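Local structure of N-acetylmuramoyl-L-alanine amidase (Clostridium intestinale URNW, 6SRT) at residues Q65-I77 against R85-P97. The protein probably cleaves the amide bond between N-acetylmuramic acid and L-alanine in bacterial cell-wall peptidoglycan, as a zinc-dependent endolysin of the amidase 2 family. Sequence-based numbering, arbitrary orientation. Where two conformers were deposited one is given.
With PO4 (phosphate ion), chain E.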
loop_
_atom_site.group_PDB
_atom_site.type_symbol
_atom_site.label_atom_id
_atom_site.label_comp_id
_atom_site.label_asym_id
_atom_site.label_seq_id
_atom_site.Cartn_x
_atom_site.Cartn_y
_atom_site.Cartn_z
ATOM N N GLN A 65 12.299 -4.079 12.932
ATOM C CA GLN A 65 12.912 -5.338 13.386
ATOM C C GLN A 65 13.498 -6.123 12.206
ATOM O O GLN A 65 14.565 -6.773 12.336
ATOM C CB GLN A 65 11.921 -6.197 14.095
ATOM C CG GLN A 65 11.396 -5.615 15.396
ATOM C CD GLN A 65 10.278 -6.396 16.036
ATOM O OE1 GLN A 65 9.721 -7.298 15.446
ATOM N NE2 GLN A 65 9.923 -5.955 17.215
ATOM N N ARG A 66 12.777 -6.051 11.083
ATOM C CA ARG A 66 13.151 -6.785 9.879
ATOM C C ARG A 66 14.309 -6.089 9.129
ATOM O O ARG A 66 14.700 -6.579 8.079
ATOM C CB ARG A 66 11.917 -6.946 8.989
ATOM C CG ARG A 66 10.868 -7.809 9.640
ATOM C CD ARG A 66 9.681 -7.953 8.749
ATOM N NE ARG A 66 8.672 -8.740 9.457
ATOM C CZ ARG A 66 7.390 -8.835 9.092
ATOM N NH1 ARG A 66 7.005 -8.103 8.072
ATOM N NH2 ARG A 66 6.523 -9.581 9.787
ATOM N N GLY A 67 14.853 -5.021 9.649
ATOM C CA GLY A 67 16.013 -4.346 9.064
ATOM C C GLY A 67 15.702 -3.215 8.139
ATOM O O GLY A 67 16.636 -2.633 7.566
ATOM N N TRP A 68 14.422 -2.896 7.946
ATOM C CA TRP A 68 14.031 -1.777 7.099
ATOM C C TRP A 68 14.144 -0.478 7.873
ATOM O O TRP A 68 14.195 -0.428 9.110
ATOM C CB TRP A 68 12.653 -1.995 6.510
ATOM C CG TRP A 68 12.452 -3.325 5.882
ATOM C CD1 TRP A 68 11.304 -4.043 6.059
ATOM C CD2 TRP A 68 13.286 -4.107 5.017
ATOM N NE1 TRP A 68 11.395 -5.213 5.374
ATOM C CE2 TRP A 68 12.593 -5.299 4.767
ATOM C CE3 TRP A 68 14.539 -4.014 4.470
ATOM C CZ2 TRP A 68 13.005 -6.296 3.891
ATOM C CZ3 TRP A 68 15.013 -5.043 3.664
ATOM C CH2 TRP A 68 14.273 -6.210 3.417
ATOM N N SER A 69 14.085 0.637 7.142
ATOM C CA SER A 69 14.174 1.919 7.842
ATOM C C SER A 69 12.960 2.146 8.747
ATOM O O SER A 69 13.011 2.846 9.772
ATOM C CB SER A 69 14.300 3.020 6.799
ATOM O OG SER A 69 14.527 4.264 7.482
ATOM N N GLY A 70 11.786 1.603 8.356
ATOM C CA GLY A 70 10.505 1.804 9.017
ATOM C C GLY A 70 9.448 1.242 8.092
ATOM O O GLY A 70 9.772 0.468 7.165
ATOM N N ILE A 71 8.217 1.580 8.383
ATOM C CA ILE A 71 7.044 1.103 7.621
ATOM C C ILE A 71 7.397 1.093 6.155
ATOM O O ILE A 71 7.785 2.128 5.558
ATOM C CB ILE A 71 5.807 1.904 7.968
ATOM C CG1 ILE A 71 4.579 1.365 7.175
ATOM C CG2 ILE A 71 6.000 3.377 7.794
ATOM C CD1 ILE A 71 3.265 1.771 7.761
ATOM N N GLY A 72 7.228 -0.101 5.523
ATOM C CA GLY A 72 7.664 -0.293 4.154
ATOM C C GLY A 72 6.645 0.080 3.107
ATOM O O GLY A 72 7.006 0.171 1.937
ATOM N N TYR A 73 5.379 0.213 3.506
ATOM C CA TYR A 73 4.288 0.603 2.608
ATOM C C TYR A 73 4.289 2.138 2.482
ATOM O O TYR A 73 4.588 2.828 3.452
ATOM C CB TYR A 73 2.935 0.170 3.211
ATOM C CG TYR A 73 2.893 -1.272 3.626
ATOM C CD1 TYR A 73 3.123 -2.313 2.767
ATOM C CD2 TYR A 73 2.629 -1.563 4.966
ATOM C CE1 TYR A 73 3.007 -3.633 3.189
ATOM C CE2 TYR A 73 2.507 -2.858 5.404
ATOM C CZ TYR A 73 2.768 -3.897 4.531
ATOM O OH TYR A 73 2.600 -5.183 4.976
ATOM N N HIS A 74 3.865 2.621 1.314
ATOM C CA HIS A 74 3.619 4.057 1.137
ATOM C C HIS A 74 2.307 4.495 1.789
ATOM O O HIS A 74 2.205 5.661 2.219
ATOM C CB HIS A 74 3.632 4.402 -0.327
ATOM C CG HIS A 74 4.972 4.153 -0.933
ATOM N ND1 HIS A 74 5.272 2.936 -1.508
ATOM C CD2 HIS A 74 6.059 4.971 -1.012
ATOM C CE1 HIS A 74 6.552 3.009 -1.896
ATOM N NE2 HIS A 74 7.058 4.240 -1.620
ATOM N N PHE A 75 1.340 3.586 1.886
ATOM C CA PHE A 75 0.019 3.894 2.466
ATOM C C PHE A 75 -0.472 2.620 3.168
ATOM O O PHE A 75 -0.278 1.494 2.699
ATOM C CB PHE A 75 -0.996 4.268 1.381
ATOM C CG PHE A 75 -0.568 5.488 0.616
ATOM C CD1 PHE A 75 -0.798 6.750 1.099
ATOM C CD2 PHE A 75 0.142 5.327 -0.606
ATOM C CE1 PHE A 75 -0.359 7.863 0.394
ATOM C CE2 PHE A 75 0.618 6.419 -1.289
ATOM C CZ PHE A 75 0.354 7.678 -0.783
ATOM N N TYR A 76 -1.248 2.861 4.229
ATOM C CA TYR A 76 -1.891 1.801 5.052
ATOM C C TYR A 76 -3.342 2.216 5.301
ATOM O O TYR A 76 -3.571 3.303 5.865
ATOM C CB TYR A 76 -1.102 1.645 6.359
ATOM C CG TYR A 76 -1.756 0.758 7.374
ATOM C CD1 TYR A 76 -2.289 -0.476 7.022
ATOM C CD2 TYR A 76 -1.811 1.103 8.722
ATOM C CE1 TYR A 76 -2.906 -1.289 7.966
ATOM C CE2 TYR A 76 -2.379 0.298 9.685
ATOM C CZ TYR A 76 -2.875 -0.932 9.318
ATOM O OH TYR A 76 -3.464 -1.781 10.210
ATOM N N ILE A 77 -4.252 1.374 4.881
ATOM C CA ILE A 77 -5.695 1.653 4.929
ATOM C C ILE A 77 -6.274 0.782 6.015
ATOM O O ILE A 77 -6.377 -0.478 5.851
ATOM C CB ILE A 77 -6.374 1.452 3.577
ATOM C CG1 ILE A 77 -5.635 2.224 2.484
ATOM C CG2 ILE A 77 -7.813 1.866 3.713
ATOM C CD1 ILE A 77 -6.240 2.080 1.148
ATOM N N ARG A 85 -0.372 7.679 5.813
ATOM C CA ARG A 85 0.918 7.724 5.118
ATOM C C ARG A 85 1.891 6.787 5.844
ATOM O O ARG A 85 1.955 6.808 7.065
ATOM C CB ARG A 85 1.478 9.135 5.050
ATOM C CG ARG A 85 2.534 9.163 3.970
ATOM C CD ARG A 85 3.010 10.224 3.255
ATOM N NE ARG A 85 2.035 11.173 2.895
ATOM C CZ ARG A 85 1.607 11.362 1.673
ATOM N NH1 ARG A 85 1.905 10.549 0.673
ATOM N NH2 ARG A 85 0.812 12.394 1.452
ATOM N N GLY A 86 2.698 6.103 5.033
ATOM C CA GLY A 86 3.852 5.343 5.530
ATOM C C GLY A 86 5.138 6.001 5.042
ATOM O O GLY A 86 5.477 7.110 5.431
ATOM N N ARG A 87 5.823 5.289 4.160
ATOM C CA ARG A 87 7.006 5.910 3.476
ATOM C C ARG A 87 6.593 7.165 2.769
ATOM O O ARG A 87 5.513 7.224 2.190
ATOM C CB ARG A 87 7.550 5.157 2.270
ATOM C CG ARG A 87 8.108 3.832 2.708
ATOM C CD ARG A 87 9.525 3.930 3.200
ATOM N NE ARG A 87 9.897 2.757 3.914
ATOM C CZ ARG A 87 10.995 2.033 3.749
ATOM N NH1 ARG A 87 11.833 2.230 2.741
ATOM N NH2 ARG A 87 11.271 1.135 4.674
ATOM N N PRO A 88 7.494 8.156 2.739
ATOM C CA PRO A 88 7.234 9.336 1.930
ATOM C C PRO A 88 6.925 8.911 0.489
ATOM O O PRO A 88 7.436 7.936 -0.054
ATOM C CB PRO A 88 8.535 10.150 2.011
ATOM C CG PRO A 88 9.134 9.729 3.346
ATOM C CD PRO A 88 8.805 8.250 3.424
ATOM N N GLU A 89 6.064 9.714 -0.145
ATOM C CA GLU A 89 5.501 9.417 -1.471
ATOM C C GLU A 89 6.586 9.372 -2.523
ATOM O O GLU A 89 6.367 8.758 -3.588
ATOM C CB GLU A 89 4.411 10.401 -1.820
ATOM C CG GLU A 89 3.428 9.857 -2.833
ATOM C CD GLU A 89 2.308 10.862 -3.058
ATOM O OE1 GLU A 89 1.423 10.975 -2.179
ATOM O OE2 GLU A 89 2.319 11.557 -4.120
ATOM N N ASN A 90 7.718 10.029 -2.283
ATOM C CA ASN A 90 8.857 10.091 -3.205
ATOM C C ASN A 90 10.038 9.206 -2.793
ATOM O O ASN A 90 11.115 9.315 -3.418
ATOM C CB ASN A 90 9.314 11.530 -3.449
ATOM C CG ASN A 90 9.700 12.285 -2.201
ATOM O OD1 ASN A 90 9.302 11.928 -1.087
ATOM N ND2 ASN A 90 10.411 13.397 -2.425
ATOM N N ALA A 91 9.858 8.375 -1.778
ATOM C CA ALA A 91 10.925 7.495 -1.302
ATOM C C ALA A 91 10.666 6.059 -1.720
ATOM O O ALA A 91 9.542 5.580 -1.763
ATOM C CB ALA A 91 11.040 7.553 0.218
ATOM N N VAL A 92 11.777 5.319 -1.926
ATOM C CA VAL A 92 11.707 3.876 -2.113
ATOM C C VAL A 92 11.162 3.243 -0.817
ATOM O O VAL A 92 11.646 3.534 0.291
ATOM C CB VAL A 92 13.090 3.303 -2.476
ATOM C CG1 VAL A 92 13.001 1.785 -2.665
ATOM C CG2 VAL A 92 13.685 3.960 -3.710
ATOM N N GLY A 93 10.213 2.306 -0.941
ATOM C CA GLY A 93 9.628 1.555 0.184
ATOM C C GLY A 93 10.333 0.235 0.392
ATOM O O GLY A 93 11.383 -0.068 -0.250
ATOM N N SER A 94 9.738 -0.555 1.260
ATOM C CA SER A 94 10.202 -1.889 1.608
ATOM C C SER A 94 9.001 -2.821 1.689
ATOM O O SER A 94 8.567 -3.199 2.800
ATOM C CB SER A 94 10.923 -1.885 2.986
ATOM O OG SER A 94 12.034 -1.002 2.996
ATOM N N HIS A 95 8.428 -3.109 0.558
ATOM C CA HIS A 95 7.192 -3.918 0.497
ATOM C C HIS A 95 7.253 -5.025 -0.531
ATOM O O HIS A 95 6.511 -6.009 -0.332
ATOM C CB HIS A 95 5.947 -3.057 0.357
ATOM C CG HIS A 95 5.879 -2.343 -0.972
ATOM N ND1 HIS A 95 5.304 -2.870 -2.094
ATOM C CD2 HIS A 95 6.454 -1.171 -1.346
ATOM C CE1 HIS A 95 5.515 -2.046 -3.100
ATOM N NE2 HIS A 95 6.198 -0.989 -2.670
ATOM N N ALA A 96 8.070 -4.956 -1.580
ATOM C CA ALA A 96 8.084 -5.999 -2.641
ATOM C C ALA A 96 9.506 -6.023 -3.221
ATOM O O ALA A 96 9.769 -5.371 -4.224
ATOM C CB ALA A 96 7.057 -5.768 -3.682
ATOM N N PRO A 97 10.463 -6.708 -2.534
ATOM C CA PRO A 97 11.825 -6.742 -3.032
ATOM C C PRO A 97 11.862 -7.158 -4.520
ATOM O O PRO A 97 11.239 -8.129 -4.936
ATOM C CB PRO A 97 12.538 -7.735 -2.140
ATOM C CG PRO A 97 11.728 -7.705 -0.850
ATOM C CD PRO A 97 10.301 -7.509 -1.324
HETATM P P PO4 E . 3.145 -8.404 3.613
HETATM O O1 PO4 E . 3.355 -9.106 2.341
HETATM O O2 PO4 E . 4.297 -8.586 4.586
HETATM O O3 PO4 E . 1.824 -8.979 4.323
HETATM O O4 PO4 E . 3.003 -7.002 3.180
HETATM O O HOH W 1 14.335 0.805 4.225
HETATM O O HOH W 2 3.367 7.948 0.599
#
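Beside the zinc site of this amidase 2 (PGRP-like) fold, segment 65-77, which runs from the end of helix 56-65 into strand 75-77, meets segment 85-97 beyond the antiparallel strands 75-77 and 83-85, whose last pair here is the non-hydrogen-bonded Phe75-Arg85. In one of its two conformers, Arg87 has three carbonyl oxygens at its guanidinium edge, near the plane: NE donates to Ile71 O (2.7 Å), NH2 to Gly70 O (3.0 Å), standing 48° out of that carbonyl's plane, and NH1 to Val92 O within its own loop. A bend at chi2 (-84°) brings CG, CD and NE all close to Ile71 O, while the backbone N donates to Tyr73 O (2.8 Å). A water accepting from Ser69 N and Arg87 NH2 adds a further link. His74 reaches the turn 88-91 with its ring edge: NE2 donates to Ala91 O (2.8 Å; N-H...O 160°), nearly in line with the C=O bond, and CD2 lies against Arg87 CB. Ser94 N sits on a lone pair of Gly72 O, and Ser94 CB packs over the five-membered ring of Trp68 in a CH-pi contact, 3.7 Å from its centroid. Phe75 and Arg85 run side by side, CE1 3.5 Å from NH1; that NH1 also forms a salt bridge with Glu89 OE1 (2.9 Å), and a second water joins it to Arg87 O and to His74 O, which also accepts from Gly86 N. Tyr73 CD1 touches His95 CB; Tyr73 OH donates to a phosphate, probably from the crystallisation liquor, and its side chain comes within about 5 Å of the zinc ion (nearest atoms). His95 ND1 is hydrogen-bonded to the zinc ligand His47, a second-shell position. Helix 56-65 covers Ile71 and Tyr73; helix 119-136 packs Leu128 and Leu132 on Phe75, its Lys135 and Tyr136 bind Glu89 OE2 and its Tyr131 OE1, and strand 103-108 pairs with strand 75-77.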